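Local structure of maltose-binding protein MalE1 (Thermotoga maritima, 6DTU) at residues M108-L113 / L323-G328; F155-P160 / I226-W231; Y243-I248 / V319-S324. The protein binds maltotetraose and, as is usual for its family, probably carries maltodextrins outside the cytoplasmic membrane to an uptake transporter. All blocks are in the same frame, centred on the assembly; numbering follows the deposited sequence.

Contact 1: residues M108-L113 / L323-G328. With GLC (alpha-D-glucopyranose), chain C.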
loop_
_atom_site.group_PDB
_atom_site.type_symbol
_atom_site.label_atom_id
_atom_site.label_comp_id
_atom_site.label_asym_id
_atom_site.label_seq_id
_atom_site.Cartn_x
_atom_site.Cartn_y
_atom_site.Cartn_z
ATOM N N MET A 108 -7.365 5.348 -2.996
ATOM C CA MET A 108 -6.627 4.224 -3.558
ATOM C C MET A 108 -5.197 4.659 -3.865
ATOM O O MET A 108 -4.838 5.835 -3.749
ATOM C CB MET A 108 -7.318 3.633 -4.794
ATOM C CG MET A 108 -7.313 4.556 -5.974
ATOM S SD MET A 108 -7.954 3.782 -7.484
ATOM C CE MET A 108 -6.444 3.139 -8.213
ATOM N N GLU A 109 -4.370 3.687 -4.242
ATOM C CA GLU A 109 -2.949 3.968 -4.382
ATOM C C GLU A 109 -2.287 2.837 -5.152
ATOM O O GLU A 109 -2.814 1.721 -5.237
ATOM C CB GLU A 109 -2.279 4.085 -3.006
ATOM C CG GLU A 109 -2.359 2.767 -2.228
ATOM C CD GLU A 109 -2.076 2.911 -0.756
ATOM O OE1 GLU A 109 -2.004 4.050 -0.260
ATOM O OE2 GLU A 109 -1.915 1.866 -0.102
ATOM N N ALA A 110 -1.107 3.136 -5.699
ATOM C CA ALA A 110 -0.207 2.130 -6.246
ATOM C C ALA A 110 1.182 2.736 -6.261
ATOM O O ALA A 110 1.334 3.953 -6.408
ATOM C CB ALA A 110 -0.592 1.759 -7.681
ATOM N N ILE A 111 2.192 1.876 -6.100
ATOM C CA ILE A 111 3.565 2.371 -6.195
ATOM C C ILE A 111 3.884 2.747 -7.640
ATOM O O ILE A 111 3.223 2.313 -8.586
ATOM C CB ILE A 111 4.610 1.406 -5.603
ATOM C CG1 ILE A 111 4.644 0.061 -6.324
ATOM C CG2 ILE A 111 4.304 1.151 -4.119
ATOM C CD1 ILE A 111 5.544 -0.985 -5.617
ATOM N N ALA A 112 4.886 3.609 -7.795
ATOM C CA ALA A 112 5.286 4.171 -9.075
ATOM C C ALA A 112 6.753 4.563 -8.982
ATOM O O ALA A 112 7.386 4.451 -7.924
ATOM C CB ALA A 112 4.431 5.394 -9.444
ATOM N N LEU A 113 7.317 5.002 -10.099
ATOM C CA LEU A 113 8.658 5.564 -10.059
ATOM C C LEU A 113 8.557 6.995 -9.555
ATOM O O LEU A 113 7.851 7.822 -10.139
ATOM C CB LEU A 113 9.308 5.544 -11.434
ATOM C CG LEU A 113 10.743 6.034 -11.529
ATOM C CD1 LEU A 113 11.681 4.997 -10.963
ATOM C CD2 LEU A 113 11.041 6.291 -13.007
ATOM N N LEU A 323 -1.688 6.866 -13.659
ATOM C CA LEU A 323 -1.080 6.139 -14.772
ATOM C C LEU A 323 -0.475 4.819 -14.311
ATOM O O LEU A 323 -0.574 3.802 -15.005
ATOM C CB LEU A 323 -0.007 7.002 -15.438
ATOM C CG LEU A 323 -0.480 8.159 -16.323
ATOM C CD1 LEU A 323 0.713 8.910 -16.890
ATOM C CD2 LEU A 323 -1.394 7.661 -17.441
ATOM N N SER A 324 0.181 4.820 -13.149
ATOM C CA SER A 324 0.782 3.588 -12.651
ATOM C C SER A 324 -0.292 2.593 -12.243
ATOM O O SER A 324 -0.217 1.407 -12.600
ATOM C CB SER A 324 1.740 3.896 -11.486
ATOM O OG SER A 324 2.414 2.721 -11.048
ATOM N N ALA A 325 -1.326 3.073 -11.534
ATOM C CA ALA A 325 -2.405 2.207 -11.079
ATOM C C ALA A 325 -3.218 1.642 -12.231
ATOM O O ALA A 325 -3.851 0.593 -12.065
ATOM C CB ALA A 325 -3.327 2.979 -10.140
ATOM N N ALA A 326 -3.208 2.305 -13.389
ATOM C CA ALA A 326 -4.006 1.835 -14.516
ATOM C C ALA A 326 -3.549 0.463 -14.998
ATOM O O ALA A 326 -4.358 -0.306 -15.529
ATOM C CB ALA A 326 -3.989 2.865 -15.651
ATOM N N ASN A 327 -2.261 0.145 -14.843
ATOM C CA ASN A 327 -1.737 -1.165 -15.216
ATOM C C ASN A 327 -1.745 -2.157 -14.057
ATOM O O ASN A 327 -1.220 -3.262 -14.205
ATOM C CB ASN A 327 -0.314 -1.040 -15.780
ATOM C CG ASN A 327 -0.270 -0.278 -17.095
ATOM O OD1 ASN A 327 -1.169 -0.391 -17.923
ATOM N ND2 ASN A 327 0.786 0.503 -17.289
ATOM N N GLY A 328 -2.353 -1.808 -12.921
ATOM C CA GLY A 328 -2.156 -2.549 -11.691
ATOM C C GLY A 328 -3.192 -3.642 -11.441
ATOM O O GLY A 328 -4.154 -3.829 -12.183
HETATM C C1 GLC C . 2.209 0.824 2.000
HETATM C C2 GLC C . 0.941 0.309 1.422
HETATM C C3 GLC C . 0.516 -0.919 2.087
HETATM C C4 GLC C . 1.581 -1.993 1.995
HETATM C C5 GLC C . 2.949 -1.494 2.551
HETATM C C6 GLC C . 4.031 -2.386 2.248
HETATM O O2 GLC C . -0.082 1.316 1.677
HETATM O O3 GLC C . -0.679 -1.478 1.426
HETATM O O4 GLC C . 1.203 -3.144 2.828
HETATM O O5 GLC C . 3.253 -0.189 1.827
HETATM O O6 GLC C . 5.148 -2.025 3.043
#
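M108, A110 and A112 face the C-terminal end of helix 316-326 where the chain leaves strand 100-109 of one sheet for strand 112-116 of another, a crossing between two sheets consistent with a hinge segment of the periplasmic binding protein fold. The polar link lies in the short break between the strands, where S324 OG donates to I111 O over 2.6 Å. The hydroxyl reaches it because OG stands anti to the backbone N of S324 (chi1 -176°), and it comes in within the carbonyl plane at a C=O...donor angle of 146°. A side chain thus satisfies this buried carbonyl. Beside the bond, the methyl CB of A112 rests on S324 CB at 3.7 Å. A110 CB meets A325 CB at 3.9 Å, and the same A325 methyl is reached from another side by M108 CE at 3.7 Å, its thioether chain being bent at chi3. E109 points away from the helix, into the sugar site: its OE2 accepts from O2 of the chain C glucose at 2.6 Å and also binds Q264, while OE1 forms a salt bridge with R301. Backbone bonds tie M108 to L302, A112 to N228 of strand 223-228 and L113 to A246 of strand 243-246, and the side chain of I111 packs on Y156, Y157 and P160 of helix 155-164.

Contact 2: residues F155-P160 / I226-W231. With GLC (alpha-D-glucopyranose), chain C; GLC (alpha-D-glucopyranose), chain B; GLC (alpha-D-glucopyranose), chain D.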
loop_
_atom_site.group_PDB
_atom_site.type_symbol
_atom_site.label_atom_id
_atom_site.label_comp_id
_atom_site.label_asym_id
_atom_site.label_seq_id
_atom_site.Cartn_x
_atom_site.Cartn_y
_atom_site.Cartn_z
ATOM N N PHE A 155 7.912 -8.317 -0.816
ATOM C CA PHE A 155 7.085 -8.745 -1.948
ATOM C C PHE A 155 6.215 -7.621 -2.501
ATOM O O PHE A 155 6.044 -7.498 -3.723
ATOM C CB PHE A 155 6.220 -9.924 -1.499
ATOM C CG PHE A 155 5.120 -10.302 -2.467
ATOM C CD1 PHE A 155 5.394 -10.562 -3.797
ATOM C CD2 PHE A 155 3.821 -10.473 -2.016
ATOM C CE1 PHE A 155 4.392 -10.921 -4.670
ATOM C CE2 PHE A 155 2.803 -10.844 -2.882
ATOM C CZ PHE A 155 3.089 -11.076 -4.214
ATOM N N TYR A 156 5.625 -6.806 -1.624
ATOM C CA TYR A 156 4.743 -5.744 -2.092
ATOM C C TYR A 156 5.434 -4.843 -3.126
ATOM O O TYR A 156 4.817 -4.434 -4.123
ATOM C CB TYR A 156 4.226 -4.949 -0.897
ATOM C CG TYR A 156 3.316 -3.799 -1.278
ATOM C CD1 TYR A 156 1.929 -3.964 -1.394
ATOM C CD2 TYR A 156 3.846 -2.537 -1.541
ATOM C CE1 TYR A 156 1.097 -2.893 -1.766
ATOM C CE2 TYR A 156 3.010 -1.468 -1.897
ATOM C CZ TYR A 156 1.649 -1.669 -2.010
ATOM O OH TYR A 156 0.858 -0.624 -2.367
ATOM N N TYR A 157 6.724 -4.568 -2.932
ATOM C CA TYR A 157 7.459 -3.679 -3.826
ATOM C C TYR A 157 8.033 -4.375 -5.057
ATOM O O TYR A 157 8.326 -3.702 -6.058
ATOM C CB TYR A 157 8.562 -2.947 -3.041
ATOM C CG TYR A 157 7.949 -2.031 -2.019
ATOM C CD1 TYR A 157 7.638 -0.715 -2.345
ATOM C CD2 TYR A 157 7.622 -2.486 -0.744
ATOM C CE1 TYR A 157 7.009 0.119 -1.431
ATOM C CE2 TYR A 157 7.020 -1.661 0.164
ATOM C CZ TYR A 157 6.728 -0.357 -0.180
ATOM O OH TYR A 157 6.111 0.468 0.707
ATOM N N ILE A 158 8.208 -5.700 -5.015
ATOM C CA ILE A 158 8.674 -6.458 -6.171
ATOM C C ILE A 158 7.505 -6.986 -6.995
ATOM O O ILE A 158 7.692 -7.388 -8.154
ATOM C CB ILE A 158 9.583 -7.594 -5.670
ATOM C CG1 ILE A 158 10.702 -7.034 -4.781
ATOM C CG2 ILE A 158 10.204 -8.403 -6.822
ATOM C CD1 ILE A 158 11.508 -5.941 -5.434
ATOM N N ALA A 159 6.297 -6.976 -6.440
ATOM C CA ALA A 159 5.121 -7.393 -7.195
ATOM C C ALA A 159 4.992 -6.782 -8.587
ATOM O O ALA A 159 4.552 -7.507 -9.493
ATOM C CB ALA A 159 3.843 -7.157 -6.373
ATOM N N PRO A 160 5.303 -5.499 -8.838
ATOM C CA PRO A 160 5.151 -5.001 -10.211
ATOM C C PRO A 160 5.940 -5.820 -11.222
ATOM O O PRO A 160 5.459 -5.999 -12.351
ATOM C CB PRO A 160 5.647 -3.548 -10.137
ATOM C CG PRO A 160 5.493 -3.160 -8.706
ATOM C CD PRO A 160 5.757 -4.426 -7.929
ATOM N N ILE A 226 13.319 6.004 -6.991
ATOM C CA ILE A 226 12.793 4.948 -6.140
ATOM C C ILE A 226 11.485 4.415 -6.707
ATOM O O ILE A 226 10.867 5.011 -7.592
ATOM C CB ILE A 226 12.586 5.399 -4.681
ATOM C CG1 ILE A 226 11.524 6.500 -4.613
ATOM C CG2 ILE A 226 13.919 5.837 -4.069
ATOM C CD1 ILE A 226 11.227 6.928 -3.184
ATOM N N ILE A 227 11.074 3.259 -6.197
ATOM C CA ILE A 227 9.730 2.747 -6.439
ATOM C C ILE A 227 8.983 2.759 -5.115
ATOM O O ILE A 227 9.279 1.969 -4.213
ATOM C CB ILE A 227 9.729 1.360 -7.089
ATOM C CG1 ILE A 227 10.323 1.461 -8.494
ATOM C CG2 ILE A 227 8.292 0.867 -7.198
ATOM C CD1 ILE A 227 10.431 0.119 -9.223
ATOM N N ASN A 228 8.011 3.664 -5.001
ATOM C CA ASN A 228 7.297 3.884 -3.752
ATOM C C ASN A 228 5.944 4.503 -4.083
ATOM O O ASN A 228 5.664 4.846 -5.231
ATOM C CB ASN A 228 8.099 4.809 -2.831
ATOM C CG ASN A 228 7.707 4.680 -1.371
ATOM O OD1 ASN A 228 6.836 3.896 -1.002
ATOM N ND2 ASN A 228 8.369 5.450 -0.526
ATOM N N GLY A 229 5.109 4.654 -3.054
ATOM C CA GLY A 229 3.739 5.067 -3.238
ATOM C C GLY A 229 3.447 6.494 -2.832
ATOM O O GLY A 229 4.289 7.213 -2.293
ATOM N N PRO A 230 2.200 6.914 -3.048
ATOM C CA PRO A 230 1.845 8.323 -2.842
ATOM C C PRO A 230 1.846 8.747 -1.383
ATOM O O PRO A 230 1.878 9.949 -1.101
ATOM C CB PRO A 230 0.454 8.432 -3.494
ATOM C CG PRO A 230 -0.115 7.025 -3.358
ATOM C CD PRO A 230 1.079 6.105 -3.543
ATOM N N TRP A 231 1.784 7.792 -0.456
ATOM C CA TRP A 231 1.933 8.085 0.960
ATOM C C TRP A 231 3.271 8.722 1.286
ATOM O O TRP A 231 3.415 9.294 2.365
ATOM C CB TRP A 231 1.819 6.782 1.763
ATOM C CG TRP A 231 2.760 5.691 1.304
ATOM C CD1 TRP A 231 4.074 5.550 1.642
ATOM C CD2 TRP A 231 2.459 4.604 0.413
ATOM N NE1 TRP A 231 4.606 4.447 1.029
ATOM C CE2 TRP A 231 3.640 3.851 0.257
ATOM C CE3 TRP A 231 1.312 4.210 -0.287
ATOM C CZ2 TRP A 231 3.708 2.707 -0.554
ATOM C CZ3 TRP A 231 1.379 3.074 -1.083
ATOM C CH2 TRP A 231 2.575 2.349 -1.226
HETATM C C1 GLC C . 2.209 0.824 2.000
HETATM C C2 GLC C . 0.941 0.309 1.422
HETATM C C3 GLC C . 0.516 -0.919 2.087
HETATM C C4 GLC C . 1.581 -1.993 1.995
HETATM C C5 GLC C . 2.949 -1.494 2.551
HETATM C C6 GLC C . 4.031 -2.386 2.248
HETATM O O2 GLC C . -0.082 1.316 1.677
HETATM O O3 GLC C . -0.679 -1.478 1.426
HETATM O O4 GLC C . 1.203 -3.144 2.828
HETATM O O5 GLC C . 3.253 -0.189 1.827
HETATM O O6 GLC C . 5.148 -2.025 3.043
HETATM C C1 GLC B . 2.822 4.405 5.767
HETATM C C2 GLC B . 1.614 4.378 4.919
HETATM C C3 GLC B . 1.268 3.011 4.491
HETATM C C4 GLC B . 2.403 2.368 3.772
HETATM C C5 GLC B . 3.647 2.289 4.698
HETATM C C6 GLC B . 4.815 1.880 4.046
HETATM O O1 GLC B . 2.576 3.747 6.968
HETATM O O2 GLC B . 0.528 4.963 5.707
HETATM O O3 GLC B . 0.090 3.130 3.613
HETATM O O4 GLC B . 2.031 1.022 3.372
HETATM O O5 GLC B . 3.931 3.743 5.106
HETATM O O6 GLC B . 5.847 1.706 5.023
HETATM C C1 GLC D . 0.805 -4.300 2.161
HETATM C C2 GLC D . -0.390 -4.856 2.828
HETATM C C3 GLC D . -0.101 -5.258 4.241
HETATM C C4 GLC D . 0.970 -6.274 4.319
HETATM C C5 GLC D . 2.267 -5.750 3.653
HETATM C C6 GLC D . 3.257 -6.743 3.565
HETATM O O2 GLC D . -1.430 -3.837 2.841
HETATM O O3 GLC D . -1.318 -5.790 4.854
HETATM O O4 GLC D . 1.237 -6.529 5.726
HETATM O O5 GLC D . 1.908 -5.284 2.207
HETATM O O6 GLC D . 4.412 -6.163 2.997
#
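N228 ND2, on the amide that borders the ring of Y157, is held by two hydroxyls, those of Y236 and Y211, while OD1 of the same amide takes a weak bond from G229 N at 2.8 Å. With ND2 so held, OD1 lies at the edge of the Y157 ring, 3.8 Å from CE1, with the ring and amide planes 64° apart. Y156 and Y157 follow one another on helix 155-164 but leave it differently, Y156 with CG anti to its N (chi1 179°) and Y157 with CG beside it (chi1 -65°). Their rings consequently meet at a steep angle, with Y156 CD2 set over the centre of the Y157 face. W231 approaches both tyrosines from the opposite direction. Its CZ2 is 3.5 Å from Y157 OH, and the hydroxyl of Y156 sits at the indole edge, 3.6 Å from CH2. One face of the indole carries the sugar, with C1 of the chain C glucose 3.5 Å above the plane and C4 of the chain B glucose farther along the same face; G229 CA backs the other face, where a side chain on that glycine would run into W231. The Y156 ring in turn lies under C4 of the chain C glucose. Aromatic platforms beneath successive sugar rings, together with polar residues such as E109, E154 and D64 that hydrogen-bond the sugar, are characteristic of maltodextrin-binding sites.

Contact 3: residues Y243-I248 / V319-S324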
loop_
_atom_site.group_PDB
_atom_site.type_symbol
_atom_site.label_atom_id
_atom_site.label_comp_id
_atom_site.label_asym_id
_atom_site.label_seq_id
_atom_site.Cartn_x
_atom_site.Cartn_y
_atom_site.Cartn_z
ATOM N N TYR A 243 10.691 16.490 -6.984
ATOM C CA TYR A 243 10.421 15.137 -7.445
ATOM C C TYR A 243 9.374 15.123 -8.557
ATOM O O TYR A 243 8.555 16.039 -8.704
ATOM C CB TYR A 243 9.907 14.274 -6.283
ATOM C CG TYR A 243 8.553 14.750 -5.829
ATOM C CD1 TYR A 243 7.395 14.201 -6.351
ATOM C CD2 TYR A 243 8.438 15.791 -4.928
ATOM C CE1 TYR A 243 6.151 14.675 -5.978
ATOM C CE2 TYR A 243 7.213 16.257 -4.536
ATOM C CZ TYR A 243 6.069 15.698 -5.064
ATOM O OH TYR A 243 4.842 16.189 -4.676
ATOM N N GLY A 244 9.403 14.035 -9.335
ATOM C CA GLY A 244 8.330 13.710 -10.249
ATOM C C GLY A 244 7.813 12.305 -9.973
ATOM O O GLY A 244 8.426 11.527 -9.232
ATOM N N VAL A 245 6.647 12.005 -10.548
ATOM C CA VAL A 245 6.029 10.684 -10.459
ATOM C C VAL A 245 5.752 10.185 -11.873
ATOM O O VAL A 245 5.183 10.912 -12.692
ATOM C CB VAL A 245 4.731 10.706 -9.629
ATOM C CG1 VAL A 245 4.141 9.288 -9.537
ATOM C CG2 VAL A 245 4.976 11.303 -8.239
ATOM N N ALA A 246 6.146 8.948 -12.155
ATOM C CA ALA A 246 5.955 8.331 -13.458
ATOM C C ALA A 246 5.670 6.852 -13.258
ATOM O O ALA A 246 6.018 6.284 -12.217
ATOM C CB ALA A 246 7.222 8.499 -14.310
ATOM N N PRO A 247 5.031 6.199 -14.222
ATOM C CA PRO A 247 4.907 4.742 -14.127
ATOM C C PRO A 247 6.276 4.081 -14.033
ATOM O O PRO A 247 7.280 4.603 -14.528
ATOM C CB PRO A 247 4.186 4.358 -15.422
ATOM C CG PRO A 247 3.459 5.595 -15.820
ATOM C CD PRO A 247 4.314 6.740 -15.393
ATOM N N ILE A 248 6.306 2.927 -13.373
ATOM C CA ILE A 248 7.543 2.149 -13.330
ATOM C C ILE A 248 7.955 1.848 -14.760
ATOM O O ILE A 248 7.081 1.565 -15.607
ATOM C CB ILE A 248 7.344 0.857 -12.528
ATOM C CG1 ILE A 248 6.919 1.186 -11.092
ATOM C CG2 ILE A 248 8.606 -0.027 -12.564
ATOM C CD1 ILE A 248 6.389 -0.027 -10.321
ATOM N N VAL A 319 -1.948 12.504 -11.384
ATOM C CA VAL A 319 -1.873 11.974 -12.741
ATOM C C VAL A 319 -0.848 10.846 -12.832
ATOM O O VAL A 319 -1.120 9.793 -13.420
ATOM C CB VAL A 319 -1.608 13.115 -13.738
ATOM C CG1 VAL A 319 -1.317 12.575 -15.144
ATOM C CG2 VAL A 319 -2.809 14.039 -13.760
ATOM N N GLY A 320 0.317 11.027 -12.206
ATOM C CA GLY A 320 1.359 10.006 -12.282
ATOM C C GLY A 320 0.978 8.701 -11.601
ATOM O O GLY A 320 1.185 7.611 -12.150
ATOM N N PHE A 321 0.438 8.785 -10.382
ATOM C CA PHE A 321 0.053 7.557 -9.701
ATOM C C PHE A 321 -1.128 6.877 -10.385
ATOM O O PHE A 321 -1.201 5.646 -10.390
ATOM C CB PHE A 321 -0.227 7.826 -8.210
ATOM C CG PHE A 321 1.025 8.076 -7.397
ATOM C CD1 PHE A 321 1.951 7.066 -7.178
ATOM C CD2 PHE A 321 1.288 9.334 -6.884
ATOM C CE1 PHE A 321 3.107 7.304 -6.452
ATOM C CE2 PHE A 321 2.449 9.575 -6.164
ATOM C CZ PHE A 321 3.349 8.563 -5.955
ATOM N N THR A 322 -2.046 7.656 -10.965
ATOM C CA THR A 322 -3.158 7.081 -11.713
ATOM C C THR A 322 -2.654 6.307 -12.926
ATOM O O THR A 322 -3.121 5.196 -13.193
ATOM C CB THR A 322 -4.120 8.210 -12.106
ATOM O OG1 THR A 322 -4.657 8.804 -10.918
ATOM C CG2 THR A 322 -5.272 7.706 -12.936
ATOM N N LEU A 323 -1.688 6.866 -13.659
ATOM C CA LEU A 323 -1.080 6.139 -14.772
ATOM C C LEU A 323 -0.475 4.819 -14.311
ATOM O O LEU A 323 -0.574 3.802 -15.005
ATOM C CB LEU A 323 -0.007 7.002 -15.438
ATOM C CG LEU A 323 -0.480 8.159 -16.323
ATOM C CD1 LEU A 323 0.713 8.910 -16.890
ATOM C CD2 LEU A 323 -1.394 7.661 -17.441
ATOM N N SER A 324 0.181 4.820 -13.149
ATOM C CA SER A 324 0.782 3.588 -12.651
ATOM C C SER A 324 -0.292 2.593 -12.243
ATOM O O SER A 324 -0.217 1.407 -12.600
ATOM C CB SER A 324 1.740 3.896 -11.486
ATOM O OG SER A 324 2.414 2.721 -11.048
HETATM O O HOH W 1 3.847 1.385 -12.924
#
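V245 projects from strand 243-246 straight at helix 316-326, and its two methyls divide the work. From CB, the branch CG1 runs anti to the backbone N (chi1 -179°) and lands over the centre of the F321 ring, 3.6 Å from the centroid and only 5° off the ring normal. This is a CH-pi contact in which the methyl lies almost equally near every ring carbon. The same CG1 touches the backbone of the helix at G320 C, 3.8 Å away. The other branch, CG2, stops at the rim, where it meets F321 CE2 at 3.7 Å. G320 lets the strand come this close, since a CB there would collide with the carbonyl oxygen of V245. Replacing F321 by an alanine would probably leave CG1 of V245 without the ring face it rests on and open a gap beside P230, I233 and L302. Farther along, P247 CA lies 4.2 Å from S324 CB. A water bridges the remaining distance, accepting from I248 N at 2.9 Å and donating to S324 OG at 2.7 Å, while that hydroxyl gives its own proton to I111 O. Strand 243-246 forms one edge of its four-stranded sheet, with G244 and A246 paired to Y115 and L113 of strand 112-116; A112 of that strand touches both V245 and F321, Y243 OH bonds to D317, and helix 233-238 touches the ring through I233.

In the fold
Contacts 1 and 3 both use helix 316-326 and share S324, whose hydroxyl serves a carbonyl in one and a water in the other. Their first segments reach adjacent strands, 112-116 and 243-246, and contact 2 adds the next neighbour, 223-228, so that all three reach one sheet. Contacts 1 and 2 are buried and both touch the chain C glucose, whereas contact 3 is partly buried at the sheet margin, with its centre about 12 Å from that of contact 2. The chemistry follows: small methyls and a short hydroxyl bond in contact 1, aromatic rings packed round the sugar in contact 2, aliphatic packing and a water bridge in contact 3. F321 also packs on G229 and P230.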